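Vaginolysin (Gardnerella vaginalis, PDB 5IMY) probably acts as a secreted, cholesterol-binding, pore-forming toxin that lyses host cells, as other cholesterol-dependent cytolysins do. Local coordinates at residues S151-N154 against A155-A159; T323-I326 against D327-K330. One frame throughout, in Å; residues are numbered along the deposited sequence.

Contact 1. Residues S151-N154 against A155-A159; sequences SKWN and AQYGA
Q156 N donates to K152 O over 3.1 Å and Y157 N to W153 O over 2.7 Å, two i to i+4 bonds near the C-terminal end of helix 139-158. Beyond them the spiral widens. G158 N lies 3.1 Å from W153 O as well as 3.1 Å from N154 O, and makes a weak bond to each, so W153 O serves both Y157 and G158 in a pi-type turn. Glycine suits this position: G158 CA lies 3.2 Å from N154 O in a CA-H...O contact, and its bare alpha carbon lets the chain come this close.

The side chains of W153 and Y157 cross at about a right angle. With its CG anti to the backbone N (chi1 -175°), W153 folds its indole along the helix toward the C-terminal turn, where Y157 CB sits over one face, 4.0 Å from the centroid of the five-membered ring, a CH-pi contact. The phenol meets the indole obliquely, the planes 37° apart, with Y157 CD2 3.8 Å from W153 CD1. The indole N-H and the phenol oxygen of this pair find their partners in P123 and E129. K152 and Q156 run side by side, pointing the same way.

Three of these residues tie the helix to the hairpin joining strands 116-120 and 131-134: W153 NE1 bonds to P123 O, K152 NZ to E129 O and Y157 OH to E129 OE1, while F125 meets the indole ring and L122 packs against it.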
ATOM      1  N   SER A 151      -0.549 -37.079 -45.140  1.00 46.12           N
ATOM      2  CA  SER A 151      -0.409 -37.113 -46.591  1.00 42.68           C
ATOM      3  C   SER A 151      -1.696 -37.580 -47.262  1.00 47.94           C
ATOM      4  O   SER A 151      -2.064 -37.080 -48.332  1.00 50.18           O
ATOM      5  CB  SER A 151       0.760 -38.019 -46.979  1.00 47.67           C
ATOM      6  OG  SER A 151       0.634 -38.480 -48.312  1.00 63.31           O
ATOM      7  N   LYS A 152      -2.396 -38.536 -46.648  1.00 42.67           N
ATOM      8  CA  LYS A 152      -3.653 -39.010 -47.218  1.00 42.02           C
ATOM      9  C   LYS A 152      -4.756 -37.974 -47.053  1.00 45.80           C
ATOM     10  O   LYS A 152      -5.594 -37.803 -47.947  1.00 47.75           O
ATOM     11  CB  LYS A 152      -4.062 -40.331 -46.566  1.00 45.72           C
ATOM     12  CG  LYS A 152      -5.403 -40.870 -47.055  1.00 46.74           C
ATOM     13  CD  LYS A 152      -5.778 -42.176 -46.375  1.00 48.41           C
ATOM     14  CE  LYS A 152      -5.944 -41.997 -44.875  1.00 51.71           C
ATOM     15  NZ  LYS A 152      -6.638 -43.152 -44.246  1.00 60.03           N
ATOM     16  N   TRP A 153      -4.780 -37.278 -45.914  1.00 47.96           N
ATOM     17  CA  TRP A 153      -5.788 -36.244 -45.702  1.00 45.42           C
ATOM     18  C   TRP A 153      -5.577 -35.070 -46.649  1.00 47.11           C
ATOM     19  O   TRP A 153      -6.536 -34.565 -47.243  1.00 48.69           O
ATOM     20  CB  TRP A 153      -5.757 -35.774 -44.249  1.00 46.75           C
ATOM     21  CG  TRP A 153      -6.838 -34.792 -43.910  1.00 45.10           C
ATOM     22  CD1 TRP A 153      -8.087 -35.080 -43.445  1.00 46.84           C
ATOM     23  CD2 TRP A 153      -6.766 -33.364 -44.009  1.00 43.98           C
ATOM     24  NE1 TRP A 153      -8.797 -33.922 -43.248  1.00 44.62           N
ATOM     25  CE2 TRP A 153      -8.009 -32.854 -43.588  1.00 43.70           C
ATOM     26  CE3 TRP A 153      -5.771 -32.468 -44.413  1.00 47.81           C
ATOM     27  CZ2 TRP A 153      -8.285 -31.488 -43.558  1.00 52.97           C
ATOM     28  CZ3 TRP A 153      -6.047 -31.113 -44.383  1.00 47.79           C
ATOM     29  CH2 TRP A 153      -7.294 -30.636 -43.959  1.00 50.85           C
ATOM     30  N   ASN A 154      -4.327 -34.626 -46.807  1.00 46.58           N
ATOM     31  CA  ASN A 154      -4.047 -33.497 -47.689  1.00 50.26           C
ATOM     32  C   ASN A 154      -4.451 -33.792 -49.128  1.00 53.48           C
ATOM     33  O   ASN A 154      -4.832 -32.874 -49.865  1.00 59.03           O
ATOM     34  CB  ASN A 154      -2.563 -33.136 -47.626  1.00 52.43           C
ATOM     35  CG  ASN A 154      -2.157 -32.559 -46.284  1.00 61.90           C
ATOM     36  OD1 ASN A 154      -2.982 -32.004 -45.559  1.00 62.62           O
ATOM     37  ND2 ASN A 154      -0.877 -32.682 -45.950  1.00 59.05           N
ATOM     38  N   ALA A 155      -4.376 -35.056 -49.549  1.00 50.18           N
ATOM     39  CA  ALA A 155      -4.714 -35.402 -50.925  1.00 46.99           C
ATOM     40  C   ALA A 155      -6.220 -35.517 -51.124  1.00 48.72           C
ATOM     41  O   ALA A 155      -6.740 -35.127 -52.175  1.00 58.91           O
ATOM     42  CB  ALA A 155      -4.025 -36.708 -51.321  1.00 41.73           C
ATOM     43  N   GLN A 156      -6.936 -36.043 -50.130  1.00 52.34           N
ATOM     44  CA  GLN A 156      -8.376 -36.241 -50.251  1.00 55.91           C
ATOM     45  C   GLN A 156      -9.185 -35.027 -49.817  1.00 60.74           C
ATOM     46  O   GLN A 156     -10.267 -34.790 -50.367  1.00 68.40           O
ATOM     47  CB  GLN A 156      -8.818 -37.447 -49.419  1.00 60.31           C
ATOM     48  CG  GLN A 156      -8.356 -38.792 -49.954  1.00 62.82           C
ATOM     49  CD  GLN A 156      -9.003 -39.957 -49.225  1.00 72.70           C
ATOM     50  OE1 GLN A 156     -10.061 -39.807 -48.613  1.00 70.36           O
ATOM     51  NE2 GLN A 156      -8.369 -41.121 -49.286  1.00 69.40           N
ATOM     52  N   TYR A 157      -8.695 -34.256 -48.845  1.00 61.66           N
ATOM     53  CA  TYR A 157      -9.461 -33.154 -48.281  1.00 58.23           C
ATOM     54  C   TYR A 157      -8.670 -31.860 -48.151  1.00 59.65           C
ATOM     55  O   TYR A 157      -9.235 -30.857 -47.698  1.00 60.33           O
ATOM     56  CB  TYR A 157     -10.012 -33.545 -46.901  1.00 60.79           C
ATOM     57  CG  TYR A 157     -10.753 -34.862 -46.894  1.00 66.32           C
ATOM     58  CD1 TYR A 157     -12.082 -34.937 -47.291  1.00 73.48           C
ATOM     59  CD2 TYR A 157     -10.124 -36.032 -46.491  1.00 61.22           C
ATOM     60  CE1 TYR A 157     -12.762 -36.140 -47.286  1.00 71.05           C
ATOM     61  CE2 TYR A 157     -10.795 -37.239 -46.482  1.00 68.27           C
ATOM     62  CZ  TYR A 157     -12.114 -37.288 -46.881  1.00 70.78           C
ATOM     63  OH  TYR A 157     -12.786 -38.489 -46.874  1.00 77.58           O
ATOM     64  N   GLY A 158      -7.394 -31.846 -48.524  1.00 57.01           N
ATOM     65  CA  GLY A 158      -6.615 -30.624 -48.494  1.00 64.16           C
ATOM     66  C   GLY A 158      -7.272 -29.518 -49.290  1.00 71.43           C
ATOM     67  O   GLY A 158      -7.531 -28.431 -48.762  1.00 69.91           O
ATOM     68  N   ALA A 159      -7.548 -29.787 -50.569  1.00 77.22           N
ATOM     69  CA  ALA A 159      -8.279 -28.829 -51.391  1.00 74.17           C
ATOM     70  C   ALA A 159      -9.564 -28.392 -50.704  1.00 71.64           C
ATOM     71  O   ALA A 159      -9.940 -27.216 -50.756  1.00 74.37           O
ATOM     72  CB  ALA A 159      -8.592 -29.440 -52.756  1.00 78.02           C
TER

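Contact 2. Residues T323-I326 against D327-K330; sequences TGNI and DTLK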
ATOM      1  N   THR A 323      14.006  -8.294 -32.690  1.00 72.84           N
ATOM      2  CA  THR A 323      13.564  -6.908 -32.754  1.00 69.42           C
ATOM      3  C   THR A 323      12.178  -6.866 -33.379  1.00 62.37           C
ATOM      4  O   THR A 323      11.933  -7.512 -34.402  1.00 66.15           O
ATOM      5  CB  THR A 323      14.539  -6.041 -33.559  1.00 66.29           C
ATOM      6  OG1 THR A 323      13.858  -4.872 -34.029  1.00 68.32           O
ATOM      7  CG2 THR A 323      15.112  -6.809 -34.751  1.00 65.49           C
ATOM      8  N   GLY A 324      11.264  -6.123 -32.772  1.00 44.79           N
ATOM      9  CA  GLY A 324       9.912  -6.055 -33.285  1.00 43.18           C
ATOM     10  C   GLY A 324       8.992  -5.373 -32.299  1.00 43.07           C
ATOM     11  O   GLY A 324       9.393  -4.979 -31.200  1.00 43.38           O
ATOM     12  N   ASN A 325       7.737  -5.241 -32.726  1.00 43.51           N
ATOM     13  CA  ASN A 325       6.698  -4.625 -31.912  1.00 51.95           C
ATOM     14  C   ASN A 325       5.445  -5.489 -31.944  1.00 49.56           C
ATOM     15  O   ASN A 325       5.472  -6.604 -32.472  1.00 52.62           O
ATOM     16  CB  ASN A 325       6.400  -3.211 -32.413  1.00 54.10           C
ATOM     17  CG  ASN A 325       6.294  -3.143 -33.921  1.00 52.46           C
ATOM     18  OD1 ASN A 325       5.444  -3.796 -34.523  1.00 55.56           O
ATOM     19  ND2 ASN A 325       7.157  -2.348 -34.540  1.00 48.08           N
ATOM     20  N   ILE A 326       4.342  -4.989 -31.383  1.00 48.64           N
ATOM     21  CA  ILE A 326       3.108  -5.770 -31.360  1.00 55.23           C
ATOM     22  C   ILE A 326       2.698  -6.167 -32.771  1.00 59.56           C
ATOM     23  O   ILE A 326       2.104  -7.233 -32.975  1.00 61.14           O
ATOM     24  CB  ILE A 326       1.993  -4.983 -30.643  1.00 57.34           C
ATOM     25  CG1 ILE A 326       2.392  -4.687 -29.190  1.00 64.88           C
ATOM     26  CG2 ILE A 326       0.670  -5.747 -30.687  1.00 56.17           C
ATOM     27  CD1 ILE A 326       2.656  -5.925 -28.336  1.00 55.82           C
ATOM     28  N   ASP A 327       3.009  -5.334 -33.768  1.00 61.57           N
ATOM     29  CA  ASP A 327       2.655  -5.678 -35.141  1.00 63.61           C
ATOM     30  C   ASP A 327       3.538  -6.794 -35.688  1.00 56.06           C
ATOM     31  O   ASP A 327       3.094  -7.566 -36.545  1.00 51.96           O
ATOM     32  CB  ASP A 327       2.735  -4.440 -36.037  1.00 73.34           C
ATOM     33  CG  ASP A 327       1.461  -3.617 -36.010  1.00 81.94           C
ATOM     34  OD1 ASP A 327       0.375  -4.198 -35.798  1.00 95.47           O
ATOM     35  OD2 ASP A 327       1.545  -2.385 -36.204  1.00 76.24           O
ATOM     36  N   THR A 328       4.783  -6.896 -35.217  1.00 55.44           N
ATOM     37  CA  THR A 328       5.593  -8.069 -35.535  1.00 53.13           C
ATOM     38  C   THR A 328       4.924  -9.331 -35.012  1.00 55.47           C
ATOM     39  O   THR A 328       4.796 -10.329 -35.731  1.00 61.60           O
ATOM     40  CB  THR A 328       6.997  -7.919 -34.942  1.00 56.05           C
ATOM     41  OG1 THR A 328       7.711  -6.894 -35.644  1.00 53.38           O
ATOM     42  CG2 THR A 328       7.783  -9.236 -35.027  1.00 58.76           C
ATOM     43  N   LEU A 329       4.488  -9.300 -33.752  1.00 51.83           N
ATOM     44  CA  LEU A 329       3.798 -10.442 -33.163  1.00 53.59           C
ATOM     45  C   LEU A 329       2.576 -10.831 -33.986  1.00 55.88           C
ATOM     46  O   LEU A 329       2.436 -11.987 -34.402  1.00 53.92           O
ATOM     47  CB  LEU A 329       3.393 -10.111 -31.726  1.00 57.40           C
ATOM     48  CG  LEU A 329       2.524 -11.135 -30.991  1.00 52.75           C
ATOM     49  CD1 LEU A 329       3.363 -12.313 -30.526  1.00 50.95           C
ATOM     50  CD2 LEU A 329       1.806 -10.474 -29.828  1.00 47.04           C
ATOM     51  N   LYS A 330       1.678  -9.874 -34.233  1.00 57.39           N
ATOM     52  CA  LYS A 330       0.409 -10.198 -34.874  1.00 59.30           C
ATOM     53  C   LYS A 330       0.595 -10.744 -36.284  1.00 59.48           C
ATOM     54  O   LYS A 330      -0.277 -11.470 -36.774  1.00 53.12           O
ATOM     55  CB  LYS A 330      -0.495  -8.963 -34.895  1.00 53.25           C
ATOM     56  CG  LYS A 330      -0.755  -8.387 -33.510  1.00 58.75           C
ATOM     57  CD  LYS A 330      -2.184  -7.902 -33.336  1.00 69.66           C
ATOM     58  CE  LYS A 330      -3.168  -9.062 -33.277  1.00 72.86           C
ATOM     59  NZ  LYS A 330      -4.454  -8.670 -32.634  1.00 68.30           N
TER
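N325 and T328 form a capping box at the start of helix 326-335, a pairing in which each residue's side chain accepts from the other's backbone N-H. The asparagine is the N-cap. From CB, its chain turns so that CG lies between the backbone N and the carbonyl carbon (chi1 44°), which swings the amide back over the first turn. N325 OD1 accepts from T328 N at 3.2 Å, with that donor 38° out of the amide's carbonyl plane, and more weakly from D327 N at 3.0 Å. OD1 also lies against D327 CB, where the amide and the aspartate carboxylate stand nearly perpendicular, their planes 83° apart.

The return half of the box is looser. T328 holds OG1 beside its own backbone N, facing back along the chain, and T328 OG1 accepts a weak bond from N325 N at 3.4 Å. G324 CA lies 3.3 Å from T328 OG1, an approach that glycine's bare alpha carbon permits. Regular helix bonds then take over, L329 N to N325 O and K330 N to I326 O.

I326 and L329 turn apolar chains onto strand 263-271, against F269 and, for L329, also M265 and V267. Backbone bonds between G324 and V306 and the C307-C322 disulfide tie the segment to edge strand 305-311, consistent with the short strand and helix that cover this edge in cholesterol-dependent cytolysin monomers and move away on assembly. Chemically, the cap supplies acceptors for N-H groups that have no preceding turn to bond to. The carboxylate of D327 would probably also interact favourably with the positive end of the helix dipole.

Contact 1 comes first along the chain and contact 2 follows without overlap; their centres are 33 Å apart and their nearest atoms about 22 Å, so they do not touch. They concern opposite ends of different helices: 151-159 lies near the C-terminal end of helix 139-158, whereas 323-330 begins helix 326-335. The large antiparallel sheet relates them. Contact 1 meets the connection between its strands 116-120 and 131-134, while contact 2 packs on its strand 263-271 and bonds to edge strand 305-311. A rearrangement at that edge, as expected when the toxin assembles, would therefore involve contact 2 directly, whereas contact 1 lies away from it, farther from the chain's centre.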